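Local coordinates for uncharacterized protein (Legionella pneumophila subsp. pneumophila str. Philadelphia 1, PDB 4RD8), which is of unknown function but folds into a compact, all-helical chain that belongs to the DUF5636 family, at residues Ile28-Lys33 and Glu150-Ser155; Asn11-Ala16 and Phe177-Val182; Thr84-Arg89 and Ser155-Arg160; Tyr37-Glu42 and Glu189-Ser194. The protein carries 3 engineered substitutions. All blocks are in the same frame, centred on the assembly; numbering follows the deposited sequence.

How the contacts relate
Four contacts show how a protein without strands can tie distant parts of its chain together through helix ends and loops. Helix 25-38 is shared: contact 1 uses its middle and contact 4 its C-terminal end, with centres about 18 Å apart. Contact 2 packs on the same helix, where the T32 CA to I13 CD1 distance is 3.6 Å, and C31 SG lies 3.9 Å from C179 SG. Contact 3 shares S155 with contact 1, their centres being about 12 Å apart, and is nested in the loop that contact 2 closes. Contacts 3 and 4 lie on opposite sides of the chain's centre, about 22 Å apart between centres. No active site is known to relate them to.

Contact 1: Ile28-Lys33 and Glu150-Ser155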
loop_
_atom_site.group_PDB
_atom_site.type_symbol
_atom_site.label_atom_id
_atom_site.label_comp_id
_atom_site.label_asym_id
_atom_site.label_seq_id
_atom_site.Cartn_x
_atom_site.Cartn_y
_atom_site.Cartn_z
ATOM N N ILE A 28 -8.468 -12.314 -9.970
ATOM C CA ILE A 28 -9.309 -11.215 -10.418
ATOM C C ILE A 28 -10.241 -10.793 -9.294
ATOM O O ILE A 28 -10.448 -9.603 -9.069
ATOM C CB ILE A 28 -10.134 -11.605 -11.672
ATOM C CG1 ILE A 28 -9.207 -11.827 -12.869
ATOM C CG2 ILE A 28 -11.162 -10.531 -12.001
ATOM C CD1 ILE A 28 -9.878 -12.515 -14.064
ATOM N N GLN A 29 -10.801 -11.774 -8.588
ATOM C CA GLN A 29 -11.703 -11.493 -7.472
ATOM C C GLN A 29 -10.972 -10.738 -6.357
ATOM O O GLN A 29 -11.505 -9.773 -5.808
ATOM C CB GLN A 29 -12.317 -12.784 -6.931
ATOM C CG GLN A 29 -13.183 -12.602 -5.678
ATOM C CD GLN A 29 -14.447 -11.783 -5.920
ATOM O OE1 GLN A 29 -14.796 -11.467 -7.060
ATOM N NE2 GLN A 29 -15.148 -11.445 -4.837
ATOM N N LEU A 30 -9.747 -11.163 -6.047
ATOM C CA LEU A 30 -8.958 -10.507 -5.008
ATOM C C LEU A 30 -8.676 -9.051 -5.373
ATOM O O LEU A 30 -8.808 -8.162 -4.527
ATOM C CB LEU A 30 -7.658 -11.275 -4.749
ATOM C CG LEU A 30 -7.826 -12.667 -4.110
ATOM C CD1 LEU A 30 -6.480 -13.372 -4.030
ATOM C CD2 LEU A 30 -8.461 -12.584 -2.724
ATOM N N CYS A 31 -8.307 -8.802 -6.627
ATOM C CA CYS A 31 -8.043 -7.430 -7.075
ATOM C C CYS A 31 -9.302 -6.576 -7.035
ATOM O O CYS A 31 -9.248 -5.391 -6.697
ATOM C CB CYS A 31 -7.468 -7.413 -8.494
ATOM S SG CYS A 31 -5.800 -8.095 -8.624
ATOM N N THR A 32 -10.426 -7.174 -7.412
ATOM C CA THR A 32 -11.689 -6.467 -7.439
ATOM C C THR A 32 -12.072 -6.036 -6.030
ATOM O O THR A 32 -12.531 -4.911 -5.823
ATOM C CB THR A 32 -12.782 -7.343 -8.053
ATOM O OG1 THR A 32 -12.406 -7.669 -9.395
ATOM C CG2 THR A 32 -14.118 -6.624 -8.054
ATOM N N LYS A 33 -11.859 -6.920 -5.057
ATOM C CA LYS A 33 -12.153 -6.593 -3.663
ATOM C C LYS A 33 -11.276 -5.431 -3.171
ATOM O O LYS A 33 -11.770 -4.513 -2.506
ATOM C CB LYS A 33 -11.990 -7.836 -2.777
ATOM C CG LYS A 33 -12.985 -8.953 -3.091
ATOM C CD LYS A 33 -14.407 -8.554 -2.752
ATOM C CE LYS A 33 -14.654 -8.560 -1.252
ATOM N NZ LYS A 33 -14.772 -9.942 -0.711
ATOM N N GLU A 150 -11.374 -13.071 0.627
ATOM C CA GLU A 150 -11.895 -14.406 0.346
ATOM C C GLU A 150 -11.239 -15.460 1.241
ATOM O O GLU A 150 -11.060 -16.612 0.841
ATOM C CB GLU A 150 -11.718 -14.751 -1.135
ATOM C CG GLU A 150 -12.183 -13.628 -2.075
ATOM C CD GLU A 150 -13.678 -13.394 -2.020
ATOM O OE1 GLU A 150 -14.441 -14.385 -1.952
ATOM O OE2 GLU A 150 -14.097 -12.218 -2.054
ATOM N N ASN A 151 -10.894 -15.037 2.456
ATOM C CA ASN A 151 -10.335 -15.921 3.479
ATOM C C ASN A 151 -9.001 -16.566 3.109
ATOM O O ASN A 151 -8.690 -17.669 3.581
ATOM C CB ASN A 151 -11.345 -16.997 3.887
ATOM C CG ASN A 151 -11.104 -17.507 5.290
ATOM O OD1 ASN A 151 -10.487 -16.823 6.109
ATOM N ND2 ASN A 151 -11.572 -18.712 5.573
ATOM N N ILE A 152 -8.215 -15.899 2.267
ATOM C CA ILE A 152 -6.841 -16.342 2.046
ATOM C C ILE A 152 -6.081 -16.097 3.352
ATOM O O ILE A 152 -6.452 -15.206 4.124
ATOM C CB ILE A 152 -6.135 -15.636 0.855
ATOM C CG1 ILE A 152 -5.930 -14.144 1.122
ATOM C CG2 ILE A 152 -6.912 -15.850 -0.436
ATOM C CD1 ILE A 152 -4.984 -13.483 0.118
ATOM N N PRO A 153 -5.048 -16.903 3.624
ATOM C CA PRO A 153 -4.244 -16.626 4.820
ATOM C C PRO A 153 -3.553 -15.275 4.703
ATOM O O PRO A 153 -3.117 -14.893 3.609
ATOM C CB PRO A 153 -3.192 -17.739 4.795
ATOM C CG PRO A 153 -3.873 -18.872 4.077
ATOM C CD PRO A 153 -4.689 -18.192 2.999
ATOM N N THR A 154 -3.449 -14.556 5.815
ATOM C CA THR A 154 -2.854 -13.226 5.786
ATOM C C THR A 154 -1.424 -13.296 5.245
ATOM O O THR A 154 -1.005 -12.446 4.462
ATOM C CB THR A 154 -2.877 -12.588 7.189
ATOM O OG1 THR A 154 -4.242 -12.408 7.598
ATOM C CG2 THR A 154 -2.163 -11.238 7.183
ATOM N N SER A 155 -0.708 -14.350 5.621
ATOM C CA SER A 155 0.691 -14.512 5.233
ATOM C C SER A 155 0.862 -14.788 3.736
ATOM O O SER A 155 1.989 -14.805 3.236
ATOM C CB SER A 155 1.336 -15.638 6.039
ATOM O OG SER A 155 0.761 -16.890 5.709
#
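E150 lays its side chain against Q29, L30 and K33, and following it outward shows how one carboxylate can join a loop to a helix. Its CB stands 4.2 Å from L30 CD2. One bond on, CG lies between an apolar and a polar neighbour: L30 CD2 is 3.9 Å from it, and Q29 CG is equally near. A bend at chi2 (-67°) then brings the carboxylate across Q29, its plane nearly perpendicular to the amide, and Q29 CG comes within 3.8 Å of E150 CD. At the tip OE2 does the work. Q29 NE2 donates to it over 3.1 Å in a nearly straight bond, arriving from above the carboxylate plane while the bond stays in the plane of the amide. K33 NZ makes a salt bridge to the same OE2 at 2.7 Å, from the other face and on the anti side; the paired donors probably stabilise the charged carboxylate. Q29 and K33 are one turn apart on helix 25-38, the spacing that lets both reach a single oxygen, while E150 belongs to the loop that leads from helix 130-144 to helix 157-162 in this all-helical fold. K33 curls through three successive bends to get there, and its NZ also donates to S147 O. Beneath the polar cluster, L30 CD2 faces I152 CG2 at 4.3 Å, and both buried side chains also pack on I161.

Contact 2: Asn11-Ala16 and Phe177-Val182; sequences NPIKRA and FTCWDV
A16 directs its CB straight at the opening turn of helix 179-184, meeting mainly backbone. The methyl carbon sits 3.5 Å from F177 O and equally far from C179 N, so it nestles against the peptide groups that lead into the helix; C179 CB follows at 4.3 Å. Farther along the same flank, I13 and V182 run at a slant to each other, and the closest carbons of that pair, I13 CG1 and V182 CG1, are 4.1 Å apart. V182 offers this branch because CG1 lies opposite the backbone N (chi1 170°). The second branch of I13 takes a different neighbour, CG2 facing C179 SG at 4.4 Å. I13 and A16 lie on a 3-10 turn close to the modelled N-terminus, three residues apart and therefore on roughly one side of it. The turn is wedged beside helix 25-38, where T32 and E35 touch I13 and E35 also touches V182. The helix start that receives A16 carries its own capping box: D181 N donates to T178 OG1 and T178 N donates to D181 OD2, each over 3.1 Å. No hydrogen bond passes between the two segments. Their join rests on a methyl against peptide groups and on aliphatic and sulfur surfaces, which implies a fit probably of shape and burial, while directed bonds to the N-terminal turn come from N172 and Y175.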
loop_
_atom_site.group_PDB
_atom_site.type_symbol
_atom_site.label_atom_id
_atom_site.label_comp_id
_atom_site.label_asym_id
_atom_site.label_seq_id
_atom_site.Cartn_x
_atom_site.Cartn_y
_atom_site.Cartn_z
ATOM N N ASN A 11 -15.655 -6.193 -13.558
ATOM C CA ASN A 11 -14.229 -6.279 -13.258
ATOM C C ASN A 11 -13.363 -5.651 -14.347
ATOM O O ASN A 11 -12.699 -6.364 -15.100
ATOM C CB ASN A 11 -13.815 -7.736 -13.033
ATOM N N PRO A 12 -13.350 -4.304 -14.416
ATOM C CA PRO A 12 -12.553 -3.567 -15.404
ATOM C C PRO A 12 -11.057 -3.816 -15.203
ATOM O O PRO A 12 -10.257 -3.523 -16.090
ATOM C CB PRO A 12 -12.896 -2.097 -15.108
ATOM C CG PRO A 12 -14.158 -2.139 -14.291
ATOM C CD PRO A 12 -14.053 -3.394 -13.496
ATOM N N ILE A 13 -10.703 -4.336 -14.027
ATOM C CA ILE A 13 -9.364 -4.844 -13.718
ATOM C C ILE A 13 -8.836 -5.772 -14.818
ATOM O O ILE A 13 -7.638 -5.781 -15.121
ATOM C CB ILE A 13 -9.396 -5.605 -12.352
ATOM C CG1 ILE A 13 -9.167 -4.639 -11.192
ATOM C CG2 ILE A 13 -8.397 -6.741 -12.291
ATOM C CD1 ILE A 13 -10.330 -4.585 -10.251
ATOM N N LYS A 14 -9.737 -6.542 -15.424
ATOM C CA LYS A 14 -9.365 -7.489 -16.473
ATOM C C LYS A 14 -8.739 -6.810 -17.690
ATOM O O LYS A 14 -7.997 -7.440 -18.436
ATOM C CB LYS A 14 -10.577 -8.329 -16.899
ATOM C CG LYS A 14 -11.191 -9.138 -15.772
ATOM C CD LYS A 14 -12.293 -10.071 -16.281
ATOM C CE LYS A 14 -11.722 -11.185 -17.149
ATOM N NZ LYS A 14 -12.702 -12.285 -17.384
ATOM N N ARG A 15 -9.034 -5.529 -17.888
ATOM C CA ARG A 15 -8.440 -4.795 -19.006
ATOM C C ARG A 15 -6.919 -4.758 -18.908
ATOM O O ARG A 15 -6.233 -4.669 -19.924
ATOM C CB ARG A 15 -8.966 -3.363 -19.067
ATOM C CG ARG A 15 -10.463 -3.234 -19.333
ATOM C CD ARG A 15 -10.842 -1.762 -19.350
ATOM N NE ARG A 15 -12.264 -1.528 -19.118
ATOM C CZ ARG A 15 -12.767 -0.365 -18.718
ATOM N NH1 ARG A 15 -11.963 0.669 -18.505
ATOM N NH2 ARG A 15 -14.071 -0.237 -18.526
ATOM N N ALA A 16 -6.403 -4.811 -17.681
ATOM C CA ALA A 16 -4.959 -4.730 -17.449
ATOM C C ALA A 16 -4.292 -6.096 -17.462
ATOM O O ALA A 16 -3.078 -6.198 -17.276
ATOM C CB ALA A 16 -4.667 -4.032 -16.119
ATOM N N PHE A 177 -3.077 1.395 -18.532
ATOM C CA PHE A 177 -2.796 1.235 -17.113
ATOM C C PHE A 177 -2.466 -0.217 -16.790
ATOM O O PHE A 177 -3.087 -1.131 -17.331
ATOM C CB PHE A 177 -4.004 1.695 -16.289
ATOM C CG PHE A 177 -4.509 3.047 -16.679
ATOM C CD1 PHE A 177 -3.885 4.195 -16.213
ATOM C CD2 PHE A 177 -5.592 3.181 -17.543
ATOM C CE1 PHE A 177 -4.343 5.455 -16.597
ATOM C CE2 PHE A 177 -6.048 4.432 -17.921
ATOM C CZ PHE A 177 -5.427 5.570 -17.446
ATOM N N THR A 178 -1.487 -0.419 -15.910
ATOM C CA THR A 178 -1.172 -1.753 -15.405
ATOM C C THR A 178 -2.101 -2.060 -14.242
ATOM O O THR A 178 -2.781 -1.164 -13.738
ATOM C CB THR A 178 0.281 -1.854 -14.908
ATOM O OG1 THR A 178 0.471 -0.971 -13.791
ATOM C CG2 THR A 178 1.255 -1.476 -16.017
ATOM N N CYS A 179 -2.142 -3.321 -13.819
ATOM C CA CYS A 179 -2.953 -3.683 -12.662
ATOM C C CYS A 179 -2.450 -2.939 -11.421
ATOM O O CYS A 179 -3.242 -2.535 -10.561
ATOM C CB CYS A 179 -2.906 -5.196 -12.429
ATOM S SG CYS A 179 -4.241 -5.838 -11.366
ATOM N N TRP A 180 -1.136 -2.773 -11.328
ATOM C CA TRP A 180 -0.554 -1.941 -10.276
ATOM C C TRP A 180 -1.205 -0.555 -10.303
ATOM O O TRP A 180 -1.707 -0.086 -9.283
ATOM C CB TRP A 180 0.955 -1.838 -10.472
ATOM C CG TRP A 180 1.642 -0.810 -9.613
ATOM C CD1 TRP A 180 1.719 0.539 -9.841
ATOM C CD2 TRP A 180 2.394 -1.059 -8.420
ATOM N NE1 TRP A 180 2.449 1.142 -8.848
ATOM C CE2 TRP A 180 2.879 0.185 -7.963
ATOM C CE3 TRP A 180 2.693 -2.214 -7.689
ATOM C CZ2 TRP A 180 3.653 0.309 -6.803
ATOM C CZ3 TRP A 180 3.462 -2.093 -6.540
ATOM C CH2 TRP A 180 3.934 -0.840 -6.109
ATOM N N ASP A 181 -1.201 0.090 -11.467
ATOM C CA ASP A 181 -1.867 1.386 -11.635
ATOM C C ASP A 181 -3.338 1.386 -11.196
ATOM O O ASP A 181 -3.783 2.275 -10.466
ATOM C CB ASP A 181 -1.827 1.823 -13.100
ATOM C CG ASP A 181 -0.424 2.138 -13.595
ATOM O OD1 ASP A 181 0.501 2.306 -12.767
ATOM O OD2 ASP A 181 -0.259 2.247 -14.833
ATOM N N VAL A 182 -4.102 0.408 -11.677
ATOM C CA VAL A 182 -5.553 0.390 -11.455
ATOM C C VAL A 182 -5.900 0.249 -9.978
ATOM O O VAL A 182 -6.924 0.783 -9.501
ATOM C CB VAL A 182 -6.229 -0.727 -12.290
ATOM C CG1 VAL A 182 -7.675 -0.908 -11.897
ATOM C CG2 VAL A 182 -6.139 -0.389 -13.769
#

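Contact 3: Thr84-Arg89 and Ser155-Arg160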
loop_
_atom_site.group_PDB
_atom_site.type_symbol
_atom_site.label_atom_id
_atom_site.label_comp_id
_atom_site.label_asym_id
_atom_site.label_seq_id
_atom_site.Cartn_x
_atom_site.Cartn_y
_atom_site.Cartn_z
ATOM N N THR A 84 5.505 -7.643 6.773
ATOM C CA THR A 84 6.114 -8.946 7.005
ATOM C C THR A 84 5.072 -10.026 7.316
ATOM O O THR A 84 5.155 -11.145 6.798
ATOM C CB THR A 84 7.144 -8.873 8.125
ATOM O OG1 THR A 84 8.159 -7.934 7.744
ATOM C CG2 THR A 84 7.777 -10.241 8.350
ATOM N N GLU A 85 4.093 -9.678 8.149
ATOM C CA GLU A 85 2.987 -10.578 8.482
ATOM C C GLU A 85 2.256 -11.077 7.245
ATOM O O GLU A 85 1.706 -12.184 7.252
ATOM C CB GLU A 85 1.969 -9.873 9.384
ATOM C CG GLU A 85 2.316 -9.832 10.844
ATOM C CD GLU A 85 1.145 -9.353 11.682
ATOM O OE1 GLU A 85 -0.022 -9.619 11.294
ATOM O OE2 GLU A 85 1.393 -8.707 12.721
ATOM N N ALA A 86 2.240 -10.245 6.202
ATOM C CA ALA A 86 1.547 -10.557 4.956
ATOM C C ALA A 86 2.441 -11.245 3.927
ATOM O O ALA A 86 2.029 -11.450 2.779
ATOM C CB ALA A 86 0.935 -9.298 4.346
ATOM N N GLY A 87 3.672 -11.577 4.316
ATOM C CA GLY A 87 4.555 -12.304 3.418
ATOM C C GLY A 87 5.508 -11.457 2.600
ATOM O O GLY A 87 6.223 -11.976 1.744
ATOM N N PHE A 88 5.543 -10.154 2.854
ATOM C CA PHE A 88 6.520 -9.307 2.179
ATOM C C PHE A 88 7.934 -9.588 2.704
ATOM O O PHE A 88 8.112 -10.102 3.814
ATOM C CB PHE A 88 6.190 -7.825 2.371
ATOM C CG PHE A 88 4.988 -7.362 1.591
ATOM C CD1 PHE A 88 3.704 -7.707 1.996
ATOM C CD2 PHE A 88 5.143 -6.584 0.459
ATOM C CE1 PHE A 88 2.597 -7.277 1.272
ATOM C CE2 PHE A 88 4.045 -6.149 -0.268
ATOM C CZ PHE A 88 2.763 -6.499 0.151
ATOM N N ARG A 89 8.942 -9.248 1.902
ATOM C CA ARG A 89 10.316 -9.320 2.383
ATOM C C ARG A 89 10.460 -8.378 3.566
ATOM O O ARG A 89 9.833 -7.314 3.593
ATOM C CB ARG A 89 11.291 -8.886 1.293
ATOM C CG ARG A 89 11.185 -9.699 0.019
ATOM C CD ARG A 89 12.111 -10.908 0.024
ATOM N NE ARG A 89 11.999 -11.625 -1.249
ATOM C CZ ARG A 89 12.866 -12.523 -1.699
ATOM N NH1 ARG A 89 13.959 -12.830 -1.003
ATOM N NH2 ARG A 89 12.636 -13.109 -2.869
ATOM N N SER A 155 -0.708 -14.350 5.621
ATOM C CA SER A 155 0.691 -14.512 5.233
ATOM C C SER A 155 0.862 -14.788 3.736
ATOM O O SER A 155 1.989 -14.805 3.236
ATOM C CB SER A 155 1.336 -15.638 6.039
ATOM O OG SER A 155 0.761 -16.890 5.709
ATOM N N GLU A 156 -0.245 -15.010 3.025
ATOM C CA GLU A 156 -0.173 -15.281 1.581
ATOM C C GLU A 156 -0.595 -14.104 0.710
ATOM O O GLU A 156 -0.677 -14.234 -0.507
ATOM C CB GLU A 156 -0.969 -16.548 1.217
ATOM C CG GLU A 156 -0.402 -17.798 1.894
ATOM C CD GLU A 156 -1.143 -19.075 1.542
ATOM O OE1 GLU A 156 -2.119 -19.020 0.762
ATOM O OE2 GLU A 156 -0.750 -20.148 2.052
ATOM N N ILE A 157 -0.851 -12.959 1.332
ATOM C CA ILE A 157 -1.270 -11.772 0.588
ATOM C C ILE A 157 -0.185 -11.355 -0.406
ATOM O O ILE A 157 -0.477 -11.023 -1.558
ATOM C CB ILE A 157 -1.601 -10.604 1.545
ATOM C CG1 ILE A 157 -2.958 -10.845 2.210
ATOM C CG2 ILE A 157 -1.652 -9.276 0.793
ATOM C CD1 ILE A 157 -3.241 -9.897 3.372
ATOM N N CYS A 158 1.072 -11.396 0.020
ATOM C CA CYS A 158 2.168 -10.982 -0.869
ATOM C C CYS A 158 2.263 -11.911 -2.088
ATOM O O CYS A 158 2.240 -11.459 -3.236
ATOM C CB CYS A 158 3.497 -10.959 -0.120
ATOM S SG CYS A 158 4.823 -10.207 -1.097
ATOM N N ASP A 159 2.339 -13.217 -1.842
ATOM C CA ASP A 159 2.451 -14.168 -2.942
ATOM C C ASP A 159 1.228 -14.185 -3.867
ATOM O O ASP A 159 1.372 -14.275 -5.087
ATOM C CB ASP A 159 2.692 -15.589 -2.419
ATOM C CG ASP A 159 4.074 -15.768 -1.809
ATOM O OD1 ASP A 159 4.915 -14.858 -1.928
ATOM O OD2 ASP A 159 4.319 -16.837 -1.217
ATOM N N ARG A 160 0.032 -14.127 -3.290
ATOM C CA ARG A 160 -1.189 -14.289 -4.087
ATOM C C ARG A 160 -1.624 -13.030 -4.832
ATOM O O ARG A 160 -2.384 -13.107 -5.801
ATOM C CB ARG A 160 -2.344 -14.767 -3.212
ATOM C CG ARG A 160 -2.211 -16.200 -2.760
ATOM C CD ARG A 160 -3.475 -16.648 -2.074
ATOM N NE ARG A 160 -3.314 -17.970 -1.477
ATOM C CZ ARG A 160 -4.292 -18.864 -1.365
ATOM N NH1 ARG A 160 -5.503 -18.587 -1.823
ATOM N NH2 ARG A 160 -4.050 -20.040 -0.798
HETATM O O HOH W 1 5.841 -14.543 0.701
#
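C158 places its sulfur over the face of the F88 ring, and the torsions of both residues make that possible. With SG opposite the backbone N (chi1 -171°), the thiol extends over the phenyl group, 3.9 Å from the F88 centroid to C158 SG and only 12° off the ring normal. C158 CB adds a CH-pi contact on the same face, its nearest ring atom being F88 CD1 at 3.9 Å. F88 in turn has CG opposite its carbonyl carbon (chi1 -72°), which brings the ring edge to A86 CB. A86 CB also meets I157 CB, 4.0 Å away, and I139 of helix 130-144 touches all three of A86, F88 and I157.

The backbone beneath these side chains is a Schellman motif: helix 69-85 ends with G87 at positive phi as the C-prime residue, F88 N bonding back to L83 O and G87 N to T84 O. Its turn presents A86 O to the beginning of helix 157-162, where C158 N donates to A86 O over 2.9 Å. The end of one helix thereby supplies an acceptor to a first-turn N-H of another. G87 lies close under C158, with G87 C 3.4 Å from C158 CB. S155 turns its side chain mostly away, yet its CA makes a C-H...O contact with E85 O at 3.2 Å. At the outer margin a water donates to both G87 O and D159 OD1, and D159 also pairs with K163.

Contact 4: Tyr37-Glu42 and Glu189-Ser194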
loop_
_atom_site.group_PDB
_atom_site.type_symbol
_atom_site.label_atom_id
_atom_site.label_comp_id
_atom_site.label_asym_id
_atom_site.label_seq_id
_atom_site.Cartn_x
_atom_site.Cartn_y
_atom_site.Cartn_z
ATOM N N TYR A 37 -12.501 -1.699 -2.049
ATOM C CA TYR A 37 -12.172 -1.250 -0.701
ATOM C C TYR A 37 -11.518 0.135 -0.747
ATOM O O TYR A 37 -11.969 1.067 -0.088
ATOM C CB TYR A 37 -11.267 -2.284 -0.000
ATOM C CG TYR A 37 -10.599 -1.763 1.262
ATOM C CD1 TYR A 37 -11.343 -1.458 2.395
ATOM C CD2 TYR A 37 -9.226 -1.570 1.309
ATOM C CE1 TYR A 37 -10.734 -0.976 3.546
ATOM C CE2 TYR A 37 -8.608 -1.086 2.446
ATOM C CZ TYR A 37 -9.362 -0.796 3.562
ATOM O OH TYR A 37 -8.747 -0.312 4.690
ATOM N N LEU A 38 -10.480 0.281 -1.557
ATOM C CA LEU A 38 -9.768 1.561 -1.649
ATOM C C LEU A 38 -10.617 2.721 -2.179
ATOM O O LEU A 38 -10.330 3.882 -1.884
ATOM C CB LEU A 38 -8.489 1.406 -2.491
ATOM C CG LEU A 38 -7.458 0.437 -1.902
ATOM C CD1 LEU A 38 -6.271 0.285 -2.840
ATOM C CD2 LEU A 38 -6.984 0.883 -0.514
HETATM N N MSE A 39 -11.660 2.416 -2.952
HETATM C CA MSE A 39 -12.585 3.439 -3.435
HETATM C C MSE A 39 -13.553 3.867 -2.346
HETATM O O MSE A 39 -14.266 4.852 -2.496
HETATM C CB MSE A 39 -13.409 2.929 -4.624
HETATM C CG MSE A 39 -12.614 2.565 -5.855
HETATM SE SE MSE A 39 -13.764 1.808 -7.251
HETATM C CE MSE A 39 -15.366 1.505 -6.182
ATOM N N ASP A 40 -13.577 3.105 -1.257
ATOM C CA ASP A 40 -14.534 3.302 -0.176
ATOM C C ASP A 40 -13.831 4.015 0.976
ATOM O O ASP A 40 -13.222 3.382 1.833
ATOM C CB ASP A 40 -15.070 1.939 0.272
ATOM C CG ASP A 40 -16.191 2.034 1.289
ATOM O OD1 ASP A 40 -16.443 3.118 1.853
ATOM O OD2 ASP A 40 -16.822 0.988 1.543
ATOM N N THR A 41 -13.926 5.340 1.004
ATOM C CA THR A 41 -13.186 6.108 1.999
ATOM C C THR A 41 -13.651 5.801 3.431
ATOM O O THR A 41 -12.832 5.735 4.348
ATOM C CB THR A 41 -13.216 7.612 1.675
ATOM O OG1 THR A 41 -12.532 7.825 0.434
ATOM C CG2 THR A 41 -12.523 8.414 2.764
ATOM N N GLU A 42 -14.956 5.587 3.606
ATOM C CA GLU A 42 -15.504 5.168 4.899
ATOM C C GLU A 42 -14.789 3.935 5.449
ATOM O O GLU A 42 -14.411 3.901 6.621
ATOM C CB GLU A 42 -17.005 4.879 4.790
ATOM C CG GLU A 42 -17.626 4.358 6.070
ATOM C CD GLU A 42 -19.129 4.154 5.963
ATOM O OE1 GLU A 42 -19.818 5.035 5.410
ATOM O OE2 GLU A 42 -19.625 3.110 6.438
ATOM N N GLU A 189 -7.971 9.893 -9.386
ATOM C CA GLU A 189 -9.129 9.441 -8.615
ATOM C C GLU A 189 -9.233 10.177 -7.282
ATOM O O GLU A 189 -8.219 10.531 -6.677
ATOM C CB GLU A 189 -9.078 7.933 -8.354
ATOM C CG GLU A 189 -9.082 7.050 -9.597
ATOM C CD GLU A 189 -10.379 7.122 -10.399
ATOM O OE1 GLU A 189 -11.348 7.778 -9.955
ATOM O OE2 GLU A 189 -10.428 6.505 -11.487
ATOM N N ILE A 190 -10.466 10.396 -6.829
ATOM C CA ILE A 190 -10.707 11.041 -5.546
ATOM C C ILE A 190 -10.944 9.968 -4.462
ATOM O O ILE A 190 -11.965 9.972 -3.766
ATOM C CB ILE A 190 -11.870 12.060 -5.649
ATOM C CG1 ILE A 190 -11.650 12.991 -6.842
ATOM C CG2 ILE A 190 -11.991 12.914 -4.394
ATOM C CD1 ILE A 190 -10.452 13.921 -6.696
ATOM N N ASP A 191 -9.989 9.045 -4.348
ATOM C CA ASP A 191 -9.992 8.003 -3.317
ATOM C C ASP A 191 -8.606 7.388 -3.166
ATOM O O ASP A 191 -7.658 7.803 -3.837
ATOM C CB ASP A 191 -11.048 6.932 -3.609
ATOM C CG ASP A 191 -10.900 6.323 -4.989
ATOM O OD1 ASP A 191 -9.828 5.768 -5.287
ATOM O OD2 ASP A 191 -11.857 6.407 -5.787
ATOM N N SER A 192 -8.483 6.396 -2.291
ATOM C CA SER A 192 -7.174 5.871 -1.933
ATOM C C SER A 192 -6.493 5.027 -3.009
ATOM O O SER A 192 -5.375 4.572 -2.807
ATOM C CB SER A 192 -7.255 5.084 -0.621
ATOM O OG SER A 192 -7.744 5.913 0.415
ATOM N N ARG A 193 -7.145 4.827 -4.152
ATOM C CA ARG A 193 -6.452 4.215 -5.290
ATOM C C ARG A 193 -5.355 5.142 -5.781
ATOM O O ARG A 193 -4.386 4.705 -6.405
ATOM C CB ARG A 193 -7.411 3.928 -6.440
ATOM C CG ARG A 193 -8.379 2.788 -6.197
ATOM C CD ARG A 193 -9.321 2.702 -7.372
ATOM N NE ARG A 193 -10.195 3.873 -7.426
ATOM C CZ ARG A 193 -11.024 4.147 -8.427
ATOM N NH1 ARG A 193 -11.078 3.339 -9.480
ATOM N NH2 ARG A 193 -11.794 5.232 -8.373
ATOM N N SER A 194 -5.514 6.435 -5.508
ATOM C CA SER A 194 -4.488 7.412 -5.856
ATOM C C SER A 194 -3.618 7.695 -4.643
ATOM O O SER A 194 -4.123 8.130 -3.605
ATOM C CB SER A 194 -5.124 8.721 -6.307
ATOM O OG SER A 194 -4.157 9.769 -6.324
HETATM O O HOH W 2 -10.471 6.025 -0.196
HETATM O O HOH W 3 -14.417 6.390 -4.997
#
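M39, a selenomethionine, rests on the flat face of the R193 guanidinium, with M39 CG only 3.2 Å from R193 NE and displaced toward the rim of the group. E189 CG covers the opposite face, so the guanidinium is sandwiched between two aliphatic carbons. R193 belongs to a type I turn that runs from D191 to S194 and also contains an Asx turn, in which D191 OD1 accepts from R193 N through its anti lone pair. D191 fixes the plane of the guanidinium from the edge: R193 NE bonds to D191 OD1 over 2.9 Å and R193 NH2 to D191 OD2 over 2.8 Å, a side-on, two-nitrogen grip. E189 joins as a second carboxylate partner of NH2, so the one guanidinium probably offsets the negative charge of two carboxylates.

The turn leads into helix 195-204 and docks where helix 25-38 gives way to helix 41-61. Its direct backbone bond across the junction, S192 N to L38 O, is weak, bent to 135° over 3.1 Å, and a water bridges the same residues. This water donates to L38 O and is hydrogen-bonded to T41 OG1 and S192 OG. A second donates to M39 O and, over 2.7 Å, to D191 OD2.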